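Local coordinates for conserved exported protein (PDB 3CLW), which is of unknown function but probably hydrolyses O-glycosidic bonds, having a TIM-barrel domain of the glycoside hydrolase family 30 type, at residues R69-G73 with Q107-Q111; A74-N79 with S131-F135; D86-N90 with G378-Q382; V143-Q147 with N188-H192; Y313-N319 with Y337-I341. All blocks are in the same frame, centred on the assembly; numbering follows the deposited sequence.

Interaction 1 of 5, residues R69-G73 with Q107-Q111; sequences RVNIG and QAGQQ
V70 and Q110 bring their CA atoms no closer than 7.3 Å, and G73 and Q107 lie similarly far apart, so strand 68-71 and the start of helix 108-119 are joined by side chains reaching from the helix to the main chain of the strand end. Two glutamines do this work, both extended beyond CG. Q107 occupies the N-cap position; its CG lies anti to the carbonyl carbon (chi1 -57°), a setting that sends the amide across the gap. N71 O is held by two donors. Q107 NE2 meets it at 2.8 Å in the carbonyl plane, while Q110 NE2 arrives at 2.9 Å, tilted 29° from that plane. The other end of the Q107 amide is used as well: G73 N donates to Q107 OE1 at 2.9 Å in a fairly straight bond (166° at the hydrogen), from above the plane of the side-chain carbonyl. Q107 NE2 also donates to Q110 OE1 at 2.9 Å, which ties the two amides together and fixes their flips. A water spans G73 O and Q107 OE1, and Q110 NE2 has a further partner in D26 OD2. V70 CG1 packs obliquely against this amide. The contact is buried at the end of a barrel strand that pairs in parallel with strand 125-128: V70 and I72 form backbone bonds to F128, and I72 packs on F163 of helix 157-173.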
# COMPACT_ATOMS: atom_id res chain seq x y z
N ARG A 69 5.11 -3.50 4.72
CA ARG A 69 4.27 -3.26 5.89
C ARG A 69 4.18 -4.54 6.76
O ARG A 69 3.71 -5.58 6.29
CB ARG A 69 2.88 -2.76 5.49
CG ARG A 69 2.84 -1.43 4.73
CD ARG A 69 1.43 -1.09 4.20
NE ARG A 69 0.43 -1.10 5.28
CZ ARG A 69 0.01 -0.02 5.94
NH1 ARG A 69 0.46 1.21 5.65
NH2 ARG A 69 -0.89 -0.17 6.90
N VAL A 70 4.64 -4.42 8.01
CA VAL A 70 4.66 -5.53 8.96
C VAL A 70 3.51 -5.42 9.99
O VAL A 70 3.38 -4.41 10.70
CB VAL A 70 6.05 -5.61 9.65
CG1 VAL A 70 6.08 -6.69 10.75
CG2 VAL A 70 7.11 -5.85 8.60
N ASN A 71 2.67 -6.45 10.05
CA ASN A 71 1.58 -6.54 11.01
C ASN A 71 2.09 -6.99 12.38
O ASN A 71 2.36 -8.17 12.61
CB ASN A 71 0.50 -7.53 10.51
CG ASN A 71 -0.77 -7.53 11.40
OD1 ASN A 71 -1.48 -8.52 11.47
ND2 ASN A 71 -1.03 -6.44 12.09
N ILE A 72 2.22 -6.02 13.28
CA ILE A 72 2.56 -6.30 14.65
C ILE A 72 1.32 -6.92 15.29
O ILE A 72 0.23 -6.31 15.33
CB ILE A 72 3.02 -5.02 15.38
CG1 ILE A 72 4.30 -4.45 14.70
CG2 ILE A 72 3.25 -5.28 16.84
CD1 ILE A 72 5.50 -5.41 14.64
N GLY A 73 1.47 -8.16 15.75
CA GLY A 73 0.37 -8.92 16.31
C GLY A 73 -0.17 -8.44 17.66
O GLY A 73 0.53 -7.82 18.45
N GLN A 107 6.30 -14.22 15.96
CA GLN A 107 6.21 -13.61 14.63
C GLN A 107 7.43 -13.98 13.74
O GLN A 107 7.92 -13.15 12.95
CB GLN A 107 6.01 -12.08 14.73
CG GLN A 107 4.75 -11.72 15.58
CD GLN A 107 4.11 -10.36 15.25
OE1 GLN A 107 4.08 -9.48 16.09
NE2 GLN A 107 3.55 -10.22 14.04
N ALA A 108 7.92 -15.23 13.90
CA ALA A 108 9.15 -15.71 13.24
C ALA A 108 9.06 -15.66 11.72
O ALA A 108 9.98 -15.17 11.06
CB ALA A 108 9.50 -17.13 13.71
N GLY A 109 7.93 -16.11 11.17
CA GLY A 109 7.76 -16.12 9.73
C GLY A 109 7.86 -14.71 9.16
O GLY A 109 8.48 -14.48 8.13
N GLN A 110 7.24 -13.76 9.84
CA GLN A 110 7.30 -12.36 9.42
C GLN A 110 8.70 -11.77 9.56
O GLN A 110 9.13 -10.97 8.72
CB GLN A 110 6.27 -11.54 10.18
CG GLN A 110 4.87 -11.78 9.75
CD GLN A 110 3.89 -11.22 10.77
OE1 GLN A 110 3.50 -11.93 11.70
NE2 GLN A 110 3.51 -9.94 10.62
N GLN A 111 9.43 -12.19 10.60
CA GLN A 111 10.81 -11.74 10.76
C GLN A 111 11.71 -12.30 9.67
O GLN A 111 12.62 -11.62 9.23
CB GLN A 111 11.38 -12.08 12.13
CG GLN A 111 10.65 -11.40 13.32
CD GLN A 111 11.32 -11.73 14.62
OE1 GLN A 111 12.52 -11.56 14.77
NE2 GLN A 111 10.57 -12.22 15.57
O HOH W 1 3.42 -8.39 18.66

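Interaction 2 of 5, residues A74-N79 with S131-F135; sequences AGSYEN and SAPYF
A74 and S131 meet where two neighbouring beta-to-alpha loops of the TIM barrel run together, one following strand 68-71 and the other strand 125-128. S131 presents its CB to the A74 methyl at 3.8 Å, and its hydroxyl donates to A132 O. Both S131 O and A132 O lie close to A74 CB, so this small side chain is fitted against main-chain oxygens. At P133 the backbones come together: P133 CA makes a CA-H...O contact of 3.3 Å with A74 O. The same oxygen accepts a hydrogen bond from Y134 N at 2.9 Å. Y134 packs most extensively in 131-135. Its CG sits between the backbone N and the carbonyl carbon (chi1 62°), which swings the ring back over the 74-79 loop, with A74 O at its edge. Y134 CD1 lies 3.3 Å from G75 O, tight against a residue with no side chain. One ring face carries N79, whose CB lies 3.5 Å from the centroid in a CH-pi contact and whose amide plane is only 12° from that of the ring. F135 follows and covers the opposite face, with its CD1 3.7 Å above the plane. Beyond the two segments, S76 OG bonds to E198 OE1, and E78 forms a salt bridge with K106. N79 ND2 is held by E84 OE2 and A140 O, and N79 CG rests 3.2 Å from Y134 CD2.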
# COMPACT_ATOMS: atom_id res chain seq x y z
N ALA A 74 -1.42 -8.80 17.91
CA ALA A 74 -2.18 -8.32 19.05
C ALA A 74 -2.51 -9.52 19.93
O ALA A 74 -3.16 -9.38 20.97
CB ALA A 74 -3.47 -7.63 18.56
N GLY A 75 -2.06 -10.71 19.49
CA GLY A 75 -2.14 -11.91 20.29
C GLY A 75 -3.45 -12.67 20.23
O GLY A 75 -3.81 -13.39 21.16
N SER A 76 -4.19 -12.52 19.15
CA SER A 76 -5.38 -13.32 19.00
C SER A 76 -5.03 -14.83 18.93
O SER A 76 -5.86 -15.68 19.15
CB SER A 76 -6.17 -12.89 17.77
OG SER A 76 -5.36 -12.86 16.62
N TYR A 77 -3.77 -15.14 18.64
CA TYR A 77 -3.31 -16.52 18.67
C TYR A 77 -3.15 -17.05 20.10
O TYR A 77 -3.69 -18.10 20.42
CB TYR A 77 -2.00 -16.70 17.87
CG TYR A 77 -1.43 -18.10 18.00
CD1 TYR A 77 -1.90 -19.13 17.18
CD2 TYR A 77 -0.45 -18.40 18.95
CE1 TYR A 77 -1.40 -20.42 17.28
CE2 TYR A 77 0.05 -19.68 19.07
CZ TYR A 77 -0.44 -20.71 18.22
OH TYR A 77 0.06 -22.03 18.31
N GLU A 78 -2.40 -16.35 20.96
CA GLU A 78 -2.32 -16.76 22.39
C GLU A 78 -3.71 -16.78 23.06
O GLU A 78 -3.94 -17.56 23.97
CB GLU A 78 -1.41 -15.83 23.21
CG GLU A 78 0.08 -15.90 22.91
CD GLU A 78 0.50 -14.94 21.79
OE1 GLU A 78 -0.38 -14.49 21.01
OE2 GLU A 78 1.72 -14.65 21.71
N ASN A 79 -4.61 -15.90 22.62
CA ASN A 79 -5.90 -15.69 23.28
C ASN A 79 -6.99 -16.47 22.57
O ASN A 79 -8.17 -16.18 22.75
CB ASN A 79 -6.26 -14.19 23.24
CG ASN A 79 -7.38 -13.82 24.19
OD1 ASN A 79 -7.43 -14.27 25.32
ND2 ASN A 79 -8.23 -12.92 23.76
N SER A 131 -5.16 -4.28 16.13
CA SER A 131 -5.75 -4.19 17.45
C SER A 131 -4.61 -3.98 18.42
O SER A 131 -3.44 -4.32 18.11
CB SER A 131 -6.54 -5.48 17.80
OG SER A 131 -6.79 -5.63 19.20
N ALA A 132 -4.94 -3.41 19.57
CA ALA A 132 -4.05 -3.37 20.71
C ALA A 132 -4.02 -4.78 21.27
O ALA A 132 -4.93 -5.55 21.00
CB ALA A 132 -4.56 -2.35 21.76
N PRO A 133 -2.96 -5.13 22.02
CA PRO A 133 -2.87 -6.48 22.60
C PRO A 133 -4.15 -6.87 23.33
O PRO A 133 -4.76 -6.02 23.97
CB PRO A 133 -1.66 -6.38 23.55
CG PRO A 133 -0.80 -5.33 22.92
CD PRO A 133 -1.77 -4.31 22.33
N TYR A 134 -4.58 -8.13 23.19
CA TYR A 134 -5.89 -8.52 23.72
C TYR A 134 -6.14 -8.06 25.17
O TYR A 134 -7.24 -7.63 25.50
CB TYR A 134 -6.16 -10.01 23.55
CG TYR A 134 -5.23 -10.92 24.26
CD1 TYR A 134 -3.97 -11.25 23.71
CD2 TYR A 134 -5.58 -11.48 25.48
CE1 TYR A 134 -3.10 -12.10 24.36
CE2 TYR A 134 -4.68 -12.32 26.15
CZ TYR A 134 -3.47 -12.63 25.59
OH TYR A 134 -2.59 -13.50 26.25
N PHE A 135 -5.13 -8.16 26.01
CA PHE A 135 -5.23 -7.88 27.42
C PHE A 135 -5.34 -6.39 27.78
O PHE A 135 -5.54 -6.06 28.95
CB PHE A 135 -4.06 -8.53 28.19
CG PHE A 135 -2.70 -8.31 27.54
CD1 PHE A 135 -2.18 -9.26 26.65
CD2 PHE A 135 -1.95 -7.16 27.82
CE1 PHE A 135 -0.95 -9.07 26.07
CE2 PHE A 135 -0.72 -6.97 27.23
CZ PHE A 135 -0.22 -7.92 26.35

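Interaction 3 of 5, residues D86-N90 with G378-Q382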
# COMPACT_ATOMS: atom_id res chain seq x y z
N ASP A 86 -11.66 -16.15 14.35
CA ASP A 86 -12.30 -17.47 14.22
C ASP A 86 -11.59 -18.47 13.29
O ASP A 86 -12.13 -19.54 12.98
CB ASP A 86 -13.79 -17.32 13.84
CG ASP A 86 -14.01 -16.70 12.47
OD1 ASP A 86 -13.10 -16.69 11.61
OD2 ASP A 86 -15.12 -16.20 12.23
N ASN A 87 -10.37 -18.15 12.86
CA ASN A 87 -9.66 -19.01 11.94
C ASN A 87 -8.15 -18.90 12.17
O ASN A 87 -7.66 -17.91 12.78
CB ASN A 87 -10.00 -18.63 10.49
CG ASN A 87 -9.50 -17.26 10.14
OD1 ASN A 87 -8.33 -17.11 9.78
ND2 ASN A 87 -10.37 -16.24 10.25
N SER A 88 -7.42 -19.89 11.68
CA SER A 88 -6.02 -20.03 11.99
C SER A 88 -5.11 -19.18 11.12
O SER A 88 -3.98 -18.87 11.53
CB SER A 88 -5.59 -21.50 11.95
OG SER A 88 -5.71 -22.01 10.65
N TRP A 89 -5.57 -18.79 9.94
CA TRP A 89 -4.77 -17.93 9.06
C TRP A 89 -4.52 -16.53 9.66
O TRP A 89 -3.43 -15.97 9.56
CB TRP A 89 -5.50 -17.74 7.74
CG TRP A 89 -5.35 -18.84 6.73
CD1 TRP A 89 -6.32 -19.73 6.32
CD2 TRP A 89 -4.17 -19.15 5.97
NE1 TRP A 89 -5.80 -20.58 5.36
CE2 TRP A 89 -4.49 -20.24 5.12
CE3 TRP A 89 -2.87 -18.62 5.93
CZ2 TRP A 89 -3.56 -20.79 4.24
CZ3 TRP A 89 -1.95 -19.16 5.05
CH2 TRP A 89 -2.30 -20.24 4.22
N ASN A 90 -5.58 -15.98 10.28
CA ASN A 90 -5.66 -14.55 10.55
C ASN A 90 -5.36 -14.16 12.00
O ASN A 90 -5.42 -12.98 12.34
CB ASN A 90 -7.02 -14.01 10.14
CG ASN A 90 -7.26 -14.12 8.65
OD1 ASN A 90 -6.40 -14.54 7.90
ND2 ASN A 90 -8.43 -13.75 8.23
N GLY A 378 -7.03 -25.53 0.68
CA GLY A 378 -6.49 -24.19 0.97
C GLY A 378 -5.69 -24.14 2.26
O GLY A 378 -4.73 -23.37 2.37
N LEU A 379 -6.05 -24.96 3.24
CA LEU A 379 -5.31 -25.03 4.50
C LEU A 379 -3.93 -25.61 4.32
O LEU A 379 -3.05 -25.33 5.13
CB LEU A 379 -6.04 -25.83 5.58
CG LEU A 379 -7.09 -25.10 6.42
CD1 LEU A 379 -7.87 -26.14 7.23
CD2 LEU A 379 -6.47 -24.02 7.33
N SER A 380 -3.72 -26.40 3.27
CA SER A 380 -2.41 -26.97 3.02
C SER A 380 -1.40 -25.88 2.69
O SER A 380 -0.22 -26.08 2.88
CB SER A 380 -2.45 -28.00 1.90
OG SER A 380 -2.77 -27.34 0.69
N LEU A 381 -1.89 -24.75 2.17
CA LEU A 381 -1.04 -23.57 1.85
C LEU A 381 -0.33 -22.99 3.05
O LEU A 381 0.62 -22.20 2.87
CB LEU A 381 -1.84 -22.47 1.12
CG LEU A 381 -2.24 -22.83 -0.32
CD1 LEU A 381 -3.28 -21.85 -0.90
CD2 LEU A 381 -1.02 -22.90 -1.22
N GLN A 382 -0.74 -23.37 4.27
CA GLN A 382 0.04 -22.98 5.47
C GLN A 382 1.47 -23.61 5.47
O GLN A 382 2.42 -23.09 6.10
CB GLN A 382 -0.73 -23.33 6.76
CG GLN A 382 -2.00 -22.50 6.93
CD GLN A 382 -2.71 -22.66 8.28
OE1 GLN A 382 -2.43 -23.57 9.05
NE2 GLN A 382 -3.65 -21.75 8.56
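W89 lies against the 3-10 turn of residues 379-382, and Q382 covers one face of its indole. Q382 CG stands 3.6 Å from the centroid of the six-membered ring, 14° off the normal, in a CH-pi contact. With CG anti to the carbonyl carbon and the chain extended beyond it, Q382 carries its amide across the same face until NE2 lies 3.7 Å above the indole plane, the amide standing almost upright on the ring at 82°. NE2 then donates to S88 OG at 2.9 Å with an angle of 158°, the one direct hydrogen bond between the segments. At the rim of the indole, G378 O lies in the ring plane, 3.4 Å from W89 CZ2, and L381 CB approaches W89 CH2 to 3.8 Å. L379 CD2 fills the angle between S88 OG and W89 NE1, 4.0 Å from each.

The next shell sets these groups in place. G378 O and L379 O accept from L381 N and Q382 N, closing the 3-10 turn, while L381 O and Q382 O bond to W37 NE1 and N36 ND2. On the other side, N87 OD1 accepts from N90 N in an Asx motif, and both N87 ND2 and N90 ND2 reach F196 O. F32 meets W89 edge-to-face. The contact thus joins the loop after barrel strand 68-71 to the connection between strands 368-371 and 386-389 of a small separate sheet. Its chemistry implies that one glutamine serves two purposes: its methylene packs on the aromatic face, and its NE2 donates to the serine oxygen, so an N-H of the amide is satisfied at a partly buried interface.

Interaction 4 of 5, residues V143-Q147 with N188-H192; sequences VSTDQ and NGQWH
S144 and H192 bring together two beta-to-alpha loops of the TIM barrel, those after the neighbouring strands 125-128 and 178-182, and no hydrogen bond passes directly between the two segments. Van der Waals packing centres on the imidazole. H192 holds CG between its backbone N and carbonyl carbon (chi1 79°), which lays the ring over the turning backbone of residues 145-147. D146 CA sits 3.6 Å above one ring face, offset toward the rim, and H192 CB rests 3.4 Å from S144 O. The same oxygen receives a CA-H...O contact from H192 CA at 3.5 Å. Farther along, the side chains of Q147 and Q190 cross at about a right angle, both extended, with their amide planes 74° apart; CB and CG of Q190 lie against the amide of Q147.

In place of direct hydrogen bonds, waters bridge the polar backbone atoms. One molecule donates to both S144 O and H192 O at 2.7 Å each, linking the two main chains. Another accepts from S144 N and makes a weak bond to W191 O.

Both loops are also bonded to other parts of the chain. D146 forms a salt bridge with R138, and Q147 O accepts from K246 NZ. N188 OD1 accepts from G233 N, while W191 NE1 reaches back to E186 O.

A third water completes the seam: it accepts from H192 N at 3.0 Å, donates to D146 O at 3.2 Å, and lies in the plane of the imidazole, 2.9 Å from H192 ND1.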
# COMPACT_ATOMS: atom_id res chain seq x y z
N VAL A 143 -11.07 -9.15 18.97
CA VAL A 143 -12.42 -8.92 18.45
C VAL A 143 -13.22 -8.06 19.44
O VAL A 143 -13.56 -8.49 20.56
CB VAL A 143 -13.14 -10.23 18.03
CG1 VAL A 143 -14.47 -9.91 17.31
CG2 VAL A 143 -12.21 -11.09 17.11
N SER A 144 -13.48 -6.82 19.03
CA SER A 144 -14.19 -5.84 19.83
C SER A 144 -15.66 -6.26 19.93
O SER A 144 -16.11 -7.11 19.18
CB SER A 144 -14.08 -4.47 19.19
OG SER A 144 -14.55 -4.55 17.87
N THR A 145 -16.40 -5.67 20.87
CA THR A 145 -17.80 -6.04 21.05
C THR A 145 -18.77 -4.85 21.03
O THR A 145 -19.90 -4.97 21.50
CB THR A 145 -18.01 -6.90 22.33
OG1 THR A 145 -17.47 -6.22 23.46
CG2 THR A 145 -17.31 -8.23 22.22
N ASP A 146 -18.32 -3.72 20.50
CA ASP A 146 -19.15 -2.53 20.31
C ASP A 146 -18.53 -1.55 19.31
O ASP A 146 -17.38 -1.69 18.90
CB ASP A 146 -19.43 -1.82 21.65
CG ASP A 146 -18.18 -1.23 22.29
OD1 ASP A 146 -17.58 -0.27 21.75
OD2 ASP A 146 -17.81 -1.73 23.37
N GLN A 147 -19.32 -0.56 18.91
CA GLN A 147 -18.81 0.55 18.14
C GLN A 147 -18.85 1.91 18.90
O GLN A 147 -19.03 2.94 18.27
CB GLN A 147 -19.54 0.63 16.81
CG GLN A 147 -18.69 1.31 15.77
CD GLN A 147 -19.40 1.48 14.46
OE1 GLN A 147 -20.61 1.37 14.39
NE2 GLN A 147 -18.64 1.78 13.39
N ASN A 188 -12.93 3.86 10.91
CA ASN A 188 -14.34 4.02 10.49
C ASN A 188 -15.16 2.73 10.58
O ASN A 188 -16.39 2.76 10.66
CB ASN A 188 -14.37 4.51 9.05
CG ASN A 188 -13.60 3.57 8.10
OD1 ASN A 188 -12.36 3.59 8.02
ND2 ASN A 188 -14.35 2.73 7.39
N GLY A 189 -14.49 1.58 10.54
CA GLY A 189 -15.18 0.32 10.34
C GLY A 189 -15.92 -0.19 11.55
O GLY A 189 -15.49 -0.01 12.69
N GLN A 190 -17.04 -0.86 11.28
CA GLN A 190 -17.76 -1.58 12.32
C GLN A 190 -17.12 -2.95 12.53
O GLN A 190 -17.66 -3.97 12.11
CB GLN A 190 -19.26 -1.75 11.98
CG GLN A 190 -20.11 -2.21 13.17
CD GLN A 190 -21.57 -2.41 12.78
OE1 GLN A 190 -21.91 -3.41 12.15
NE2 GLN A 190 -22.42 -1.46 13.12
N TRP A 191 -16.00 -2.96 13.23
CA TRP A 191 -15.23 -4.17 13.47
C TRP A 191 -15.88 -5.18 14.42
O TRP A 191 -15.57 -6.38 14.35
CB TRP A 191 -13.81 -3.80 13.91
CG TRP A 191 -13.09 -3.19 12.75
CD1 TRP A 191 -12.84 -1.85 12.53
CD2 TRP A 191 -12.58 -3.89 11.60
NE1 TRP A 191 -12.20 -1.67 11.33
CE2 TRP A 191 -12.01 -2.90 10.74
CE3 TRP A 191 -12.55 -5.25 11.21
CZ2 TRP A 191 -11.42 -3.24 9.50
CZ3 TRP A 191 -11.94 -5.59 9.99
CH2 TRP A 191 -11.40 -4.58 9.15
N HIS A 192 -16.76 -4.72 15.31
CA HIS A 192 -17.36 -5.66 16.27
C HIS A 192 -18.29 -6.68 15.61
O HIS A 192 -18.55 -7.74 16.17
CB HIS A 192 -18.04 -4.96 17.47
CG HIS A 192 -19.40 -4.41 17.17
ND1 HIS A 192 -19.59 -3.14 16.65
CD2 HIS A 192 -20.64 -4.94 17.32
CE1 HIS A 192 -20.89 -2.92 16.50
NE2 HIS A 192 -21.54 -4.00 16.89
O HOH W 2 -13.05 -6.05 16.35
O HOH W 3 -17.95 -8.93 18.49
O HOH W 4 -17.18 -1.83 15.75

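Interaction 5 of 5, residues Y313-N319 with Y337-I341; sequences YCILEKN and YVARI
Y313 and Y337 both place CG anti to the backbone N (chi1 -177° in each), so that their rings reach toward one another from loop and helix, while E317 bends sharply at chi2 (-92°) to bring its carboxylate between the two hydroxyls. E317 OE2 accepts from both. Y313 OH donates on the syn side of the carboxylate at 2.8 Å, somewhat out of its plane. Y337 OH also donates, at a modelled 2.4 Å; this length is unusually short, and its exact value is doubtful. E317 OE2 lies in the plane of the Y337 ring, at its edge, with the carboxylate turned well away from that plane. N319 ND2 adds a weak bond of 3.2 Å to Y337 OH.

Next to this polar cluster the packing is apolar. I341 CD1 sits over one face of Y313, 3.8 Å from the ring centroid in a CH-pi contact, and V338 CG2 meets the edge of the same ring at Y313 CE2, 4.0 Å away. I315 CD1 closes on V338 CG2 at 3.6 Å and reaches Y337 CD1 obliquely. The two tyrosines cross at about a right angle, with Y313 OH at the Y337 ring edge.

The contact packs the loop after barrel strand 307-310 on helix 328-347, the helix that leads to strand 353-356; W354 of that strand lines Y313, V338 and I341. Chemically, one carboxylate oxygen accepts from two phenols, one in its own loop and one on the helix, and so ties loop to helix at the edge of an apolar patch.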
# COMPACT_ATOMS: atom_id res chain seq x y z
N TYR A 313 -4.86 -1.55 -0.62
CA TYR A 313 -5.86 -1.96 -1.61
C TYR A 313 -5.72 -3.44 -1.98
O TYR A 313 -4.61 -3.98 -1.99
CB TYR A 313 -5.76 -1.13 -2.89
CG TYR A 313 -6.83 -1.51 -3.89
CD1 TYR A 313 -8.20 -1.22 -3.63
CD2 TYR A 313 -6.51 -2.23 -5.06
CE1 TYR A 313 -9.18 -1.59 -4.51
CE2 TYR A 313 -7.48 -2.60 -5.96
CZ TYR A 313 -8.82 -2.29 -5.69
OH TYR A 313 -9.79 -2.67 -6.59
N CYS A 314 -6.84 -4.07 -2.30
CA CYS A 314 -6.88 -5.33 -3.07
C CYS A 314 -8.23 -5.39 -3.78
O CYS A 314 -9.15 -4.64 -3.43
CB CYS A 314 -6.67 -6.55 -2.17
SG CYS A 314 -7.96 -6.83 -0.98
N ILE A 315 -8.35 -6.26 -4.80
CA ILE A 315 -9.63 -6.45 -5.51
C ILE A 315 -10.64 -7.03 -4.55
O ILE A 315 -10.50 -8.16 -4.06
CB ILE A 315 -9.52 -7.40 -6.72
CG1 ILE A 315 -8.41 -6.97 -7.68
CG2 ILE A 315 -10.88 -7.48 -7.44
CD1 ILE A 315 -8.60 -5.64 -8.37
N LEU A 316 -11.66 -6.24 -4.27
CA LEU A 316 -12.68 -6.57 -3.29
C LEU A 316 -14.03 -6.31 -3.90
O LEU A 316 -14.97 -7.06 -3.66
CB LEU A 316 -12.51 -5.69 -2.06
CG LEU A 316 -12.78 -6.26 -0.69
CD1 LEU A 316 -11.98 -7.55 -0.49
CD2 LEU A 316 -12.41 -5.21 0.35
N GLU A 317 -14.12 -5.26 -4.70
CA GLU A 317 -15.37 -4.89 -5.34
C GLU A 317 -15.68 -5.76 -6.55
O GLU A 317 -14.84 -6.54 -7.03
CB GLU A 317 -15.37 -3.43 -5.77
CG GLU A 317 -14.41 -3.11 -6.89
CD GLU A 317 -13.04 -2.68 -6.39
OE1 GLU A 317 -12.55 -3.19 -5.35
OE2 GLU A 317 -12.45 -1.80 -7.06
N LYS A 318 -16.89 -5.59 -7.05
CA LYS A 318 -17.41 -6.33 -8.18
C LYS A 318 -18.00 -5.33 -9.15
O LYS A 318 -18.64 -4.37 -8.75
CB LYS A 318 -18.49 -7.31 -7.72
CG LYS A 318 -18.02 -8.38 -6.76
CD LYS A 318 -19.07 -9.47 -6.66
CE LYS A 318 -18.70 -10.56 -5.68
NZ LYS A 318 -18.23 -11.79 -6.37
N ASN A 319 -17.73 -5.56 -10.43
CA ASN A 319 -18.21 -4.72 -11.52
C ASN A 319 -17.90 -5.38 -12.87
O ASN A 319 -17.10 -6.31 -12.94
CB ASN A 319 -17.65 -3.28 -11.43
CG ASN A 319 -16.12 -3.21 -11.55
OD1 ASN A 319 -15.53 -3.66 -12.54
ND2 ASN A 319 -15.49 -2.62 -10.55
N TYR A 337 -6.95 -2.51 -14.40
CA TYR A 337 -7.86 -1.86 -13.44
C TYR A 337 -7.08 -1.25 -12.27
O TYR A 337 -7.35 -0.10 -11.84
CB TYR A 337 -8.86 -2.89 -12.94
CG TYR A 337 -9.93 -2.39 -11.98
CD1 TYR A 337 -9.75 -2.46 -10.60
CD2 TYR A 337 -11.16 -1.89 -12.46
CE1 TYR A 337 -10.71 -2.05 -9.72
CE2 TYR A 337 -12.17 -1.48 -11.58
CZ TYR A 337 -11.93 -1.55 -10.20
OH TYR A 337 -12.90 -1.16 -9.30
N VAL A 338 -6.09 -2.00 -11.77
CA VAL A 338 -5.31 -1.56 -10.63
C VAL A 338 -4.29 -0.55 -11.07
O VAL A 338 -4.07 0.42 -10.38
CB VAL A 338 -4.65 -2.74 -9.87
CG1 VAL A 338 -3.85 -2.23 -8.70
CG2 VAL A 338 -5.70 -3.71 -9.37
N ALA A 339 -3.66 -0.75 -12.23
CA ALA A 339 -2.75 0.26 -12.76
C ALA A 339 -3.44 1.64 -12.90
O ALA A 339 -2.81 2.65 -12.78
CB ALA A 339 -2.16 -0.18 -14.07
N ARG A 340 -4.73 1.64 -13.18
CA ARG A 340 -5.52 2.87 -13.28
C ARG A 340 -5.70 3.54 -11.91
O ARG A 340 -5.57 4.77 -11.78
CB ARG A 340 -6.90 2.57 -13.90
CG ARG A 340 -7.83 3.80 -13.90
CD ARG A 340 -9.03 3.61 -14.81
NE ARG A 340 -9.96 2.65 -14.24
CZ ARG A 340 -11.16 2.42 -14.75
NH1 ARG A 340 -11.56 3.08 -15.85
NH2 ARG A 340 -11.98 1.55 -14.18
N ILE A 341 -5.98 2.74 -10.88
CA ILE A 341 -5.96 3.27 -9.53
C ILE A 341 -4.61 3.92 -9.24
O ILE A 341 -4.57 5.05 -8.73
CB ILE A 341 -6.25 2.22 -8.45
CG1 ILE A 341 -7.61 1.58 -8.67
CG2 ILE A 341 -6.22 2.88 -7.06
CD1 ILE A 341 -7.79 0.25 -7.96

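How the interactions relate
Interaction 1 joins the end of strand 68-71 to the start of helix 108-119, and interactions 2 and 3 use the loop between them. Interaction 2 pairs it with the loop after strand 125-128, which interaction 4 joins in turn to the one after 178-182. Interaction 5 lies across the barrel, its centre about 31 Å from that of interaction 2. Interactions 1 and 2 are buried, 3 and 5 partly buried, and 4 is at the surface. The chemistry differs with place: amide-to-backbone bonds in 1, an asparagine amide laid over a tyrosine ring in 2, indole packing in 3, water bridges in 4, a tyrosine-carboxylate cluster in 5. Interactions 2 and 3 pack together, S76 OG lying 4.3 Å from N90 O.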